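Local coordinates for protein hydrazine synthase alpha subunit (Candidatus Kuenenia stuttgartiensis, PDB 5C2V) that works in the hydrazine synthase complex, where this haem c subunit condenses hydroxylamine with ammonia to form hydrazine, at residues 575-578 with 579-582; 635-638 with 639-642. One frame throughout, in Å; residues are numbered along the deposited sequence.

Contact 1: residues 575-578 with 579-582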
loop_
_atom_site.group_PDB
_atom_site.type_symbol
_atom_site.label_atom_id
_atom_site.label_comp_id
_atom_site.label_asym_id
_atom_site.label_seq_id
_atom_site.Cartn_x
_atom_site.Cartn_y
_atom_site.Cartn_z
ATOM N N LYS D 575 36.832 7.845 6.871
ATOM C CA LYS D 575 37.644 9.052 6.936
ATOM C C LYS D 575 37.114 10.023 7.984
ATOM O O LYS D 575 37.880 10.773 8.590
ATOM C CB LYS D 575 37.693 9.741 5.570
ATOM C CG LYS D 575 38.429 8.964 4.492
ATOM C CD LYS D 575 38.614 9.817 3.245
ATOM C CE LYS D 575 39.407 9.084 2.176
ATOM N NZ LYS D 575 39.673 9.954 0.998
ATOM N N ALA D 576 35.802 10.003 8.193
ATOM C CA ALA D 576 35.152 10.923 9.120
ATOM C C ALA D 576 35.559 10.659 10.566
ATOM O O ALA D 576 35.546 11.568 11.397
ATOM C CB ALA D 576 33.641 10.833 8.976
ATOM N N LEU D 577 35.923 9.413 10.855
ATOM C CA LEU D 577 36.331 9.008 12.197
ATOM C C LEU D 577 37.511 9.831 12.707
ATOM O O LEU D 577 37.661 10.039 13.910
ATOM C CB LEU D 577 36.688 7.519 12.215
ATOM C CG LEU D 577 37.091 6.904 13.557
ATOM C CD1 LEU D 577 35.957 7.014 14.565
ATOM C CD2 LEU D 577 37.513 5.454 13.376
ATOM N N TYR D 578 38.342 10.301 11.783
ATOM C CA TYR D 578 39.531 11.064 12.141
ATOM C C TYR D 578 39.268 12.566 12.146
ATOM O O TYR D 578 40.133 13.353 12.528
ATOM C CB TYR D 578 40.677 10.725 11.186
ATOM C CG TYR D 578 41.092 9.272 11.250
ATOM C CD1 TYR D 578 40.445 8.308 10.487
ATOM C CD2 TYR D 578 42.122 8.861 12.085
ATOM C CE1 TYR D 578 40.817 6.978 10.550
ATOM C CE2 TYR D 578 42.502 7.535 12.154
ATOM C CZ TYR D 578 41.846 6.597 11.385
ATOM O OH TYR D 578 42.222 5.275 11.451
ATOM N N ASN D 579 38.075 12.965 11.719
ATOM C CA ASN D 579 37.679 14.368 11.777
ATOM C C ASN D 579 36.827 14.667 13.009
ATOM O O ASN D 579 36.360 15.793 13.188
ATOM C CB ASN D 579 36.920 14.764 10.508
ATOM C CG ASN D 579 36.944 16.263 10.255
ATOM O OD1 ASN D 579 37.760 16.986 10.826
ATOM N ND2 ASN D 579 36.051 16.735 9.391
ATOM N N TRP D 580 36.630 13.666 13.862
ATOM C CA TRP D 580 35.660 13.777 14.950
ATOM C C TRP D 580 36.237 14.421 16.217
ATOM O O TRP D 580 35.948 15.582 16.507
ATOM C CB TRP D 580 35.108 12.389 15.280
ATOM C CG TRP D 580 33.799 12.390 16.004
ATOM C CD1 TRP D 580 33.061 13.477 16.376
ATOM C CD2 TRP D 580 33.061 11.240 16.428
ATOM N NE1 TRP D 580 31.913 13.073 17.015
ATOM C CE2 TRP D 580 31.889 11.703 17.060
ATOM C CE3 TRP D 580 33.280 9.862 16.340
ATOM C CZ2 TRP D 580 30.942 10.837 17.600
ATOM C CZ3 TRP D 580 32.339 9.005 16.876
ATOM C CH2 TRP D 580 31.184 9.494 17.498
ATOM N N TRP D 581 37.035 13.674 16.980
ATOM C CA TRP D 581 37.760 14.263 18.103
ATOM C C TRP D 581 39.231 13.845 18.070
ATOM O O TRP D 581 39.568 12.722 18.449
ATOM C CB TRP D 581 37.089 13.823 19.414
ATOM C CG TRP D 581 37.776 14.233 20.685
ATOM C CD1 TRP D 581 38.569 15.321 20.876
ATOM C CD2 TRP D 581 37.717 13.552 21.947
ATOM N NE1 TRP D 581 39.013 15.362 22.177
ATOM C CE2 TRP D 581 38.504 14.287 22.854
ATOM C CE3 TRP D 581 37.073 12.395 22.397
ATOM C CZ2 TRP D 581 38.668 13.901 24.185
ATOM C CZ3 TRP D 581 37.242 12.011 23.717
ATOM C CH2 TRP D 581 38.031 12.763 24.594
ATOM N N TYR D 582 40.108 14.748 17.630
ATOM C CA TYR D 582 41.551 14.503 17.680
ATOM C C TYR D 582 42.332 15.293 18.742
ATOM O O TYR D 582 43.551 15.151 18.836
ATOM C CB TYR D 582 42.184 14.730 16.295
ATOM C CG TYR D 582 41.728 15.956 15.530
ATOM C CD1 TYR D 582 40.563 15.935 14.774
ATOM C CD2 TYR D 582 42.491 17.116 15.524
ATOM C CE1 TYR D 582 40.154 17.045 14.059
ATOM C CE2 TYR D 582 42.090 18.232 14.811
ATOM C CZ TYR D 582 40.920 18.190 14.082
ATOM O OH TYR D 582 40.516 19.297 13.371
HETATM O O HOH W 1 38.566 12.232 15.098
#

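Contact 2: residues 635-638 with 639-642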
loop_
_atom_site.group_PDB
_atom_site.type_symbol
_atom_site.label_atom_id
_atom_site.label_comp_id
_atom_site.label_asym_id
_atom_site.label_seq_id
_atom_site.Cartn_x
_atom_site.Cartn_y
_atom_site.Cartn_z
ATOM N N GLY D 635 25.875 28.277 14.023
ATOM C CA GLY D 635 24.524 27.749 13.975
ATOM C C GLY D 635 23.931 27.365 15.315
ATOM O O GLY D 635 23.035 26.523 15.379
ATOM N N LEU D 636 24.431 27.964 16.392
ATOM C CA LEU D 636 23.884 27.692 17.717
ATOM C C LEU D 636 22.878 28.743 18.184
ATOM O O LEU D 636 22.286 28.605 19.252
ATOM C CB LEU D 636 25.011 27.565 18.743
ATOM C CG LEU D 636 25.952 26.376 18.543
ATOM C CD1 LEU D 636 26.789 26.134 19.792
ATOM C CD2 LEU D 636 25.171 25.127 18.163
ATOM N N THR D 637 22.677 29.788 17.389
ATOM C CA THR D 637 21.723 30.826 17.765
ATOM C C THR D 637 20.365 30.568 17.118
ATOM O O THR D 637 20.215 30.680 15.902
ATOM C CB THR D 637 22.225 32.226 17.369
ATOM O OG1 THR D 637 23.601 32.367 17.742
ATOM C CG2 THR D 637 21.403 33.301 18.065
ATOM N N LEU D 638 19.378 30.226 17.943
ATOM C CA LEU D 638 18.042 29.891 17.458
ATOM C C LEU D 638 17.367 31.092 16.808
ATOM O O LEU D 638 16.563 30.943 15.887
ATOM C CB LEU D 638 17.175 29.361 18.601
ATOM C CG LEU D 638 17.574 28.011 19.198
ATOM C CD1 LEU D 638 16.633 27.627 20.330
ATOM C CD2 LEU D 638 17.589 26.937 18.123
ATOM N N ASP D 639 17.699 32.278 17.303
ATOM C CA ASP D 639 17.170 33.525 16.767
ATOM C C ASP D 639 17.529 33.676 15.291
ATOM O O ASP D 639 16.709 34.099 14.477
ATOM C CB ASP D 639 17.713 34.711 17.576
ATOM C CG ASP D 639 16.891 35.976 17.400
ATOM O OD1 ASP D 639 16.360 36.209 16.294
ATOM O OD2 ASP D 639 16.782 36.746 18.376
ATOM N N LYS D 640 18.764 33.318 14.958
ATOM C CA LYS D 640 19.320 33.585 13.637
ATOM C C LYS D 640 19.259 32.405 12.659
ATOM O O LYS D 640 19.761 32.506 11.540
ATOM C CB LYS D 640 20.766 34.058 13.795
ATOM C CG LYS D 640 20.921 35.081 14.910
ATOM C CD LYS D 640 22.363 35.492 15.125
ATOM C CE LYS D 640 22.830 36.443 14.043
ATOM N NZ LYS D 640 24.181 36.987 14.352
ATOM N N GLN D 641 18.660 31.291 13.077
ATOM C CA GLN D 641 18.581 30.105 12.221
ATOM C C GLN D 641 17.777 30.386 10.950
ATOM O O GLN D 641 16.651 30.879 11.009
ATOM C CB GLN D 641 17.966 28.928 12.982
ATOM C CG GLN D 641 18.171 27.582 12.298
ATOM C CD GLN D 641 17.541 26.433 13.063
ATOM O OE1 GLN D 641 16.373 26.493 13.444
ATOM N NE2 GLN D 641 18.317 25.379 13.291
ATOM N N ARG D 642 18.364 30.056 9.802
ATOM C CA ARG D 642 17.800 30.426 8.507
ATOM C C ARG D 642 16.805 29.406 7.957
ATOM O O ARG D 642 17.000 28.196 8.082
ATOM C CB ARG D 642 18.927 30.637 7.490
ATOM C CG ARG D 642 18.470 31.189 6.149
ATOM C CD ARG D 642 19.642 31.395 5.202
ATOM N NE ARG D 642 20.268 30.134 4.814
ATOM C CZ ARG D 642 19.981 29.469 3.699
ATOM N NH1 ARG D 642 19.074 29.945 2.856
ATOM N NH2 ARG D 642 20.601 28.329 3.425
#

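Contact 1: residues 575-578 with 579-582
L577 and W580 meet because both side chains leave their CA atoms trans to the main-chain nitrogen, with chi1 of -178° for the leucine and -159° for the tryptophan. This sets the leucine methyl CD1 at the rim of the indole, close to the ring plane, 4.3 Å from W580 CE3. Contact across this pair is therefore a loose apolar approach at an edge. Beyond the turn, the indole stacks on W85 of the gamma subunit, and the ring of Y588 meets it with nearly parallel planes.

The backbone turn that presents these groups is made of two overlapping i to i+3 closures. Y578 N donates to K575 O at 3.3 Å, and N579 N donates to A576 O at 2.9 Å with an N-H...O angle of 146°. The second donor stands well above the carbonyl plane, and the dihedrals of L577 and Y578 are those of a type I beta turn. A water bridges L577 O and W580 N, donating to the first at 2.7 Å and accepting a weak bond from the second. Next along, the ring of Y582 approaches Y578 O obliquely, CD1 lying 3.4 Å from that oxygen.

The turn belongs to the long loop between strands 553-556 and 596-599, downstream of the haem-binding C556 and C559, and the W580 side chain is about 10 Å from the bound haem c. Its NE1 bonds to T430, while Y578 OH is gripped by H573 and by W88 of the gamma subunit. In this buried setting each successive carbonyl oxygen has a partner: N579 N for A576 O, the water for L577 O, and T222 of the gamma subunit for Y578 O.

Contact 2: residues 635-638 with 639-642
T637 and K640 are joined through the main chain by one hydrogen bond, from K640 N to T637 O, 3.2 Å long. Its N-H...O angle of 136° is bent, and the donor sits above the carbonyl plane, 62° out of it. Both intervening residues, L638 and D639, have helical dihedrals, so T637 to K640 form a beta turn of the type III kind.

Apolar touching follows the same pair. The T637 methyl CG2 lies 3.7 Å from K640 CG and 3.8 Å from K640 CD, so the aliphatic part of the lysine runs obliquely across the threonine's carbon branch. D639 adds its CB, 4.0 Å from T637 CG2. Separate from these carbon contacts is a nonbonded approach to the backbone, in which Q641 CB comes 3.8 Å from L638 O.

This turn is part of the cytochrome c-like region, in the loop that leads to helix 646-657, whose end precedes the C658/C661 attachment of the second haem. L638 and Q641 pack on L522 of strand 517-522, and Q641 also on I506 of strand 503-510.

The polar ends bond to residues beyond the turn. T637 splits its branches, CG2 turned to the lysine and OG1 hydrogen-bonded to D613. The lysine chain is extended at first and then bent at chi3 (76°), and its NZ forms a salt bridge with E612; threonine and lysine thus bond to two consecutive acidic residues. Q641, extended beyond CG, bonds through NE2 to Q466 and through OE1 to Y468.

Overall arrangement
Both contacts are short main-chain turns closed by i to i+3 bonds in loops, but their settings differ. Contact 1 is buried: six of its seven touching residues are shielded. A backbone bond, a water bridge and an edge-on aliphatic-aromatic approach make it up, and its aromatic side chains go on to meet the gamma subunit. Contact 2 lies at the surface, with no other protein chain against it; aliphatic touching and charged or amide ends bonded within the subunit take over. The two come in series along the chain, their centres 25 Å apart and nearest atoms about 14 Å apart. They nevertheless share one support, since strand 517-522 is touched by side chains from each.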